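Local coordinates for polyhedrin (Orgyia pseudotsugata cypovirus 5, PDB 5A8U), which forms the crystalline matrix of viral occlusion bodies, the polyhedra that protect virus particles outside the host until insect larvae ingest them, at residues A[134-139]-A[150-155]; A[119-124]-A[156-161]. One frame throughout, in Å; residues are numbered along the deposited sequence.

Contact 1: A[134-139]-A[150-155]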
loop_
_atom_site.group_PDB
_atom_site.type_symbol
_atom_site.label_atom_id
_atom_site.label_comp_id
_atom_site.label_asym_id
_atom_site.label_seq_id
_atom_site.Cartn_x
_atom_site.Cartn_y
_atom_site.Cartn_z
ATOM N N ARG A 134 -12.081 6.913 15.151
ATOM C CA ARG A 134 -11.057 7.789 15.684
ATOM C C ARG A 134 -11.065 7.728 17.203
ATOM O O ARG A 134 -12.101 7.916 17.830
ATOM C CB ARG A 134 -11.338 9.218 15.228
ATOM C CG ARG A 134 -10.235 10.171 15.529
ATOM C CD ARG A 134 -8.981 9.786 14.795
ATOM N NE ARG A 134 -8.134 10.960 14.649
ATOM C CZ ARG A 134 -7.025 11.174 15.338
ATOM N NH1 ARG A 134 -6.596 10.264 16.198
ATOM N NH2 ARG A 134 -6.327 12.278 15.123
ATOM N N TRP A 135 -9.911 7.460 17.801
ATOM C CA TRP A 135 -9.832 7.364 19.243
ATOM C C TRP A 135 -9.230 8.647 19.767
ATOM O O TRP A 135 -8.250 9.153 19.214
ATOM C CB TRP A 135 -8.980 6.165 19.668
ATOM C CG TRP A 135 -8.900 5.934 21.157
ATOM C CD1 TRP A 135 -9.722 5.140 21.912
ATOM C CD2 TRP A 135 -7.929 6.480 22.062
ATOM N NE1 TRP A 135 -9.324 5.166 23.231
ATOM C CE2 TRP A 135 -8.229 5.982 23.347
ATOM C CE3 TRP A 135 -6.843 7.349 21.912
ATOM C CZ2 TRP A 135 -7.480 6.321 24.468
ATOM C CZ3 TRP A 135 -6.102 7.681 23.027
ATOM C CH2 TRP A 135 -6.426 7.171 24.288
ATOM N N MET A 136 -9.832 9.176 20.821
ATOM C CA MET A 136 -9.358 10.401 21.445
ATOM C C MET A 136 -9.073 10.129 22.914
ATOM O O MET A 136 -9.707 9.266 23.521
ATOM C CB MET A 136 -10.410 11.512 21.325
ATOM C CG MET A 136 -10.801 11.888 19.891
ATOM S SD MET A 136 -9.473 12.663 18.937
ATOM C CE MET A 136 -9.120 14.121 19.924
ATOM N N PRO A 137 -8.147 10.892 23.477
ATOM C CA PRO A 137 -7.805 10.799 24.899
ATOM C C PRO A 137 -8.919 11.398 25.750
ATOM O O PRO A 137 -9.783 12.093 25.221
ATOM C CB PRO A 137 -6.536 11.651 25.012
ATOM C CG PRO A 137 -5.975 11.701 23.632
ATOM C CD PRO A 137 -7.161 11.678 22.718
ATOM N N ASP A 138 -8.915 11.117 27.048
ATOM C CA ASP A 138 -9.968 11.620 27.925
ATOM C C ASP A 138 -11.274 10.829 27.856
ATOM O O ASP A 138 -12.345 11.360 28.150
ATOM C CB ASP A 138 -10.229 13.103 27.662
ATOM C CG ASP A 138 -10.477 13.880 28.939
ATOM O OD1 ASP A 138 -10.026 13.420 30.010
ATOM O OD2 ASP A 138 -11.125 14.946 28.874
ATOM N N ASP A 139 -11.170 9.582 27.408
ATOM C CA ASP A 139 -12.197 8.550 27.585
ATOM C C ASP A 139 -13.597 8.879 27.070
ATOM O O ASP A 139 -14.595 8.532 27.698
ATOM C CB ASP A 139 -12.239 8.045 29.041
ATOM C CG ASP A 139 -13.113 8.901 29.944
ATOM O OD1 ASP A 139 -12.899 10.126 30.006
ATOM O OD2 ASP A 139 -14.006 8.342 30.615
ATOM N N LEU A 150 -9.847 14.125 12.231
ATOM C CA LEU A 150 -8.739 13.269 11.815
ATOM C C LEU A 150 -7.357 13.846 12.119
ATOM O O LEU A 150 -6.382 13.105 12.191
ATOM C CB LEU A 150 -8.848 12.848 10.338
ATOM C CG LEU A 150 -10.059 11.971 10.021
ATOM C CD1 LEU A 150 -9.979 11.394 8.606
ATOM C CD2 LEU A 150 -10.155 10.850 11.043
ATOM N N ASN A 151 -7.271 15.159 12.303
ATOM C CA ASN A 151 -6.017 15.786 12.710
ATOM C C ASN A 151 -6.225 16.540 14.017
ATOM O O ASN A 151 -6.628 17.697 14.013
ATOM C CB ASN A 151 -5.503 16.719 11.621
ATOM C CG ASN A 151 -4.972 15.962 10.423
ATOM O OD1 ASN A 151 -4.181 15.024 10.565
ATOM N ND2 ASN A 151 -5.417 16.347 9.239
ATOM N N ALA A 152 -5.969 15.858 15.128
ATOM C CA ALA A 152 -6.187 16.414 16.457
ATOM C C ALA A 152 -4.892 16.945 17.054
ATOM O O ALA A 152 -3.794 16.558 16.632
ATOM C CB ALA A 152 -6.793 15.354 17.375
ATOM N N ALA A 153 -5.002 17.835 18.036
ATOM C CA ALA A 153 -3.814 18.358 18.703
ATOM C C ALA A 153 -2.915 17.245 19.245
ATOM O O ALA A 153 -1.676 17.340 19.191
ATOM C CB ALA A 153 -4.213 19.308 19.839
ATOM N N GLU A 154 -3.552 16.197 19.757
ATOM C CA GLU A 154 -2.860 15.111 20.436
ATOM C C GLU A 154 -2.097 14.176 19.499
ATOM O O GLU A 154 -1.311 13.338 19.951
ATOM C CB GLU A 154 -3.848 14.307 21.290
ATOM C CG GLU A 154 -4.409 15.088 22.480
ATOM C CD GLU A 154 -5.678 15.872 22.158
ATOM O OE1 GLU A 154 -6.072 15.966 20.970
ATOM O OE2 GLU A 154 -6.293 16.396 23.116
ATOM N N ASP A 155 -2.312 14.317 18.198
ATOM C CA ASP A 155 -1.543 13.527 17.242
ATOM C C ASP A 155 -0.088 13.977 17.281
ATOM O O ASP A 155 0.799 13.250 16.884
ATOM C CB ASP A 155 -2.057 13.739 15.814
ATOM C CG ASP A 155 -3.504 13.336 15.638
ATOM O OD1 ASP A 155 -4.047 12.592 16.482
ATOM O OD2 ASP A 155 -4.086 13.754 14.619
#

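Contact 2: A[119-124]-A[156-161]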
loop_
_atom_site.group_PDB
_atom_site.type_symbol
_atom_site.label_atom_id
_atom_site.label_comp_id
_atom_site.label_asym_id
_atom_site.label_seq_id
_atom_site.Cartn_x
_atom_site.Cartn_y
_atom_site.Cartn_z
ATOM N N ASP A 119 11.819 16.744 11.131
ATOM C CA ASP A 119 11.074 17.874 11.699
ATOM C C ASP A 119 10.268 17.330 12.876
ATOM O O ASP A 119 9.089 17.020 12.728
ATOM C CB ASP A 119 10.154 18.473 10.615
ATOM C CG ASP A 119 9.425 19.747 11.076
ATOM O OD1 ASP A 119 9.714 20.245 12.183
ATOM O OD2 ASP A 119 8.591 20.289 10.308
ATOM N N TRP A 120 10.911 17.181 14.036
ATOM C CA TRP A 120 10.284 16.490 15.165
ATOM C C TRP A 120 8.907 17.028 15.556
ATOM O O TRP A 120 7.999 16.250 15.825
ATOM C CB TRP A 120 11.188 16.476 16.398
ATOM C CG TRP A 120 12.584 16.050 16.077
ATOM C CD1 TRP A 120 13.680 16.856 15.941
ATOM C CD2 TRP A 120 13.038 14.713 15.814
ATOM N NE1 TRP A 120 14.793 16.099 15.623
ATOM C CE2 TRP A 120 14.419 14.786 15.532
ATOM C CE3 TRP A 120 12.408 13.460 15.788
ATOM C CZ2 TRP A 120 15.189 13.655 15.244
ATOM C CZ3 TRP A 120 13.185 12.337 15.499
ATOM C CH2 TRP A 120 14.551 12.449 15.230
ATOM N N ASN A 121 8.758 18.349 15.575
ATOM C CA ASN A 121 7.493 18.969 15.976
ATOM C C ASN A 121 6.323 18.542 15.109
ATOM O O ASN A 121 5.177 18.576 15.559
ATOM C CB ASN A 121 7.578 20.497 15.956
ATOM C CG ASN A 121 8.485 21.050 17.034
ATOM O OD1 ASN A 121 8.601 20.484 18.119
ATOM N ND2 ASN A 121 9.117 22.182 16.746
ATOM N N ALA A 122 6.615 18.156 13.865
ATOM C CA ALA A 122 5.574 17.870 12.875
ATOM C C ALA A 122 5.089 16.408 12.869
ATOM O O ALA A 122 4.165 16.064 12.138
ATOM C CB ALA A 122 6.041 18.280 11.469
ATOM N N THR A 123 5.703 15.560 13.678
ATOM C CA THR A 123 5.318 14.152 13.686
ATOM C C THR A 123 3.874 13.968 14.142
ATOM O O THR A 123 3.471 14.524 15.170
ATOM C CB THR A 123 6.263 13.357 14.610
ATOM O OG1 THR A 123 7.596 13.432 14.083
ATOM C CG2 THR A 123 5.824 11.909 14.717
ATOM N N ARG A 124 3.112 13.181 13.382
ATOM C CA ARG A 124 1.767 12.757 13.801
ATOM C C ARG A 124 1.706 11.264 14.048
ATOM O O ARG A 124 2.162 10.478 13.218
ATOM C CB ARG A 124 0.736 13.094 12.721
ATOM C CG ARG A 124 0.434 14.569 12.619
ATOM C CD ARG A 124 -0.358 14.851 11.350
ATOM N NE ARG A 124 -1.000 16.161 11.366
ATOM C CZ ARG A 124 -1.471 16.767 10.282
ATOM N NH1 ARG A 124 -1.329 16.196 9.089
ATOM N NH2 ARG A 124 -2.061 17.949 10.386
ATOM N N ILE A 156 0.139 15.209 17.729
ATOM C CA ILE A 156 1.466 15.795 17.755
ATOM C C ILE A 156 2.134 15.287 19.015
ATOM O O ILE A 156 2.005 15.888 20.086
ATOM C CB ILE A 156 1.396 17.337 17.747
ATOM C CG1 ILE A 156 0.672 17.814 16.476
ATOM C CG2 ILE A 156 2.794 17.934 17.790
ATOM C CD1 ILE A 156 1.421 17.447 15.191
ATOM N N ILE A 157 2.848 14.179 18.877
ATOM C CA ILE A 157 3.380 13.470 20.032
ATOM C C ILE A 157 4.786 13.874 20.434
ATOM O O ILE A 157 5.300 13.358 21.426
ATOM C CB ILE A 157 3.393 11.947 19.798
ATOM C CG1 ILE A 157 4.102 11.612 18.488
ATOM C CG2 ILE A 157 1.971 11.385 19.866
ATOM C CD1 ILE A 157 4.486 10.131 18.404
ATOM N N ASN A 158 5.403 14.784 19.682
ATOM C CA ASN A 158 6.806 15.118 19.890
ATOM C C ASN A 158 7.184 15.300 21.357
ATOM O O ASN A 158 8.176 14.743 21.829
ATOM C CB ASN A 158 7.207 16.372 19.098
ATOM C CG ASN A 158 8.685 16.667 19.212
ATOM O OD1 ASN A 158 9.515 15.764 19.105
ATOM N ND2 ASN A 158 9.023 17.925 19.439
ATOM N N SER A 159 6.401 16.074 22.094
ATOM C CA SER A 159 6.811 16.387 23.467
ATOM C C SER A 159 6.828 15.161 24.386
ATOM O O SER A 159 7.563 15.147 25.377
ATOM C CB SER A 159 5.983 17.537 24.066
ATOM O OG SER A 159 4.623 17.181 24.227
ATOM N N LYS A 160 6.049 14.130 24.053
ATOM C CA LYS A 160 6.050 12.884 24.836
ATOM C C LYS A 160 7.136 11.894 24.387
ATOM O O LYS A 160 7.374 10.884 25.044
ATOM C CB LYS A 160 4.685 12.191 24.747
ATOM C CG LYS A 160 3.554 12.879 25.504
ATOM C CD LYS A 160 2.302 12.008 25.455
ATOM C CE LYS A 160 1.318 12.364 26.576
ATOM N NZ LYS A 160 0.294 11.292 26.808
ATOM N N MET A 161 7.787 12.167 23.264
ATOM C CA MET A 161 8.840 11.265 22.796
ATOM C C MET A 161 10.142 11.494 23.566
ATOM O O MET A 161 10.439 12.624 23.969
ATOM C CB MET A 161 9.058 11.437 21.298
ATOM C CG MET A 161 7.779 11.251 20.496
ATOM S SD MET A 161 8.115 11.222 18.718
ATOM C CE MET A 161 8.735 9.554 18.528
HETATM O O HOH W 1 4.984 15.712 16.994
#

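Contact 1: A[134-139]-A[150-155]
Arg134 and Asp155 meet in a salt bridge that illustrates how a buried charge pair can tie the short strand 134-135, beside strand 124-128, to the loop 150-155. NH2 of Arg134 lies 2.7 Å from OD1 of Asp155, along an almost straight bond (175°) that uses the syn lone pair of OD1; OD2 is equally near this NH2. The carboxylate meets the guanidinium at its edge, the two planes only 27° apart. The same NH2 also reaches O of Leu150 at 3.0 Å, a weak, bent bond. With CG anti to the backbone N (chi1 -171°), the arginine chain passes beside CD2 of Leu150.

Farther along, CE of Met136 rests 3.7 Å from CB of Ala152, and CG of Pro137 packs 3.9 Å from CG of Glu154.

A second shell positions these charges. Weak hydrogen bonds from NE to O of Leu149 and from NH1 to O of Phe127 should limit rotation of the guanidinium, and Phe128 adds a cation-pi contact. Backbone N of Ala152 donates to OD2 of Asp155 at 2.9 Å from well above the carboxylate plane. Beside a cation and a backbone N-H, with Arg126 in a weak, long ion pair, buried Asp155 would probably stay ionised.

Contact 2: A[119-124]-A[156-161]
Asn158 reaches across to Trp120 and Asn121, joining the 3-10 turn 158-160 to two overlapping beta turns that lead into strand 124-128. This is turn-to-turn packing between loops, with the asparagine as its centre. Its CB lies 3.4 Å from O of Trp120. CG extends anti to the backbone N (chi1 -175°), carrying the amide over the same carbonyl. There the two ends of the amide part: OD1 comes to 3.3 Å from CB of Trp120 and accepts a hydrogen bond from Lys173 of strand 169-178, whereas ND2 approaches OD1 of Asn121 at 2.9 Å. The two amide planes are steeply inclined, 72° apart.

The backbone of the same residue is served by water. N of Asn158 donates to a water at 2.9 Å, and that water sits 2.7 Å from O of Thr123, with O of Trp120 also near. One water thus links the two segments through backbone atoms.

Ile156 supplies the apolar part. Its CG2 branch lies against the backbone at O of Asn121, and CD1 lies 4.0 Å from CG of Arg124, whose extended chain goes on to a salt bridge with Glu193. Deeper in, CG2 of Thr123 and CG1 of Ile157 face each other beside Phe112 of strand 109-115. The backbones come together most directly in a CA-H...O contact: CA of Ile156 stands 3.5 Å from O of Thr123, with an angle of 169° at the hydrogen.

In the fold
The centres of the two contacts lie about 14 Å apart, and the chain visits them in the order 119-124, 134-139, 150-155, 156-161, which sets contact 1 within the excursion that contact 2 closes. Their second segments follow one another without a break, so a single loop, running toward strand 162-166 at the edge of the six-stranded sheet, serves both. Strand 124-128 of the three-stranded sheet is the other shared element: Arg124, at its start, joins the contacts by packing against Asn151 and Asp155. Both contacts touch a second subunit, contact 1 through Leu150 and Asn151 and contact 2 through Ala122 and Arg124, so this region lies at a subunit interface of the three-chain assembly.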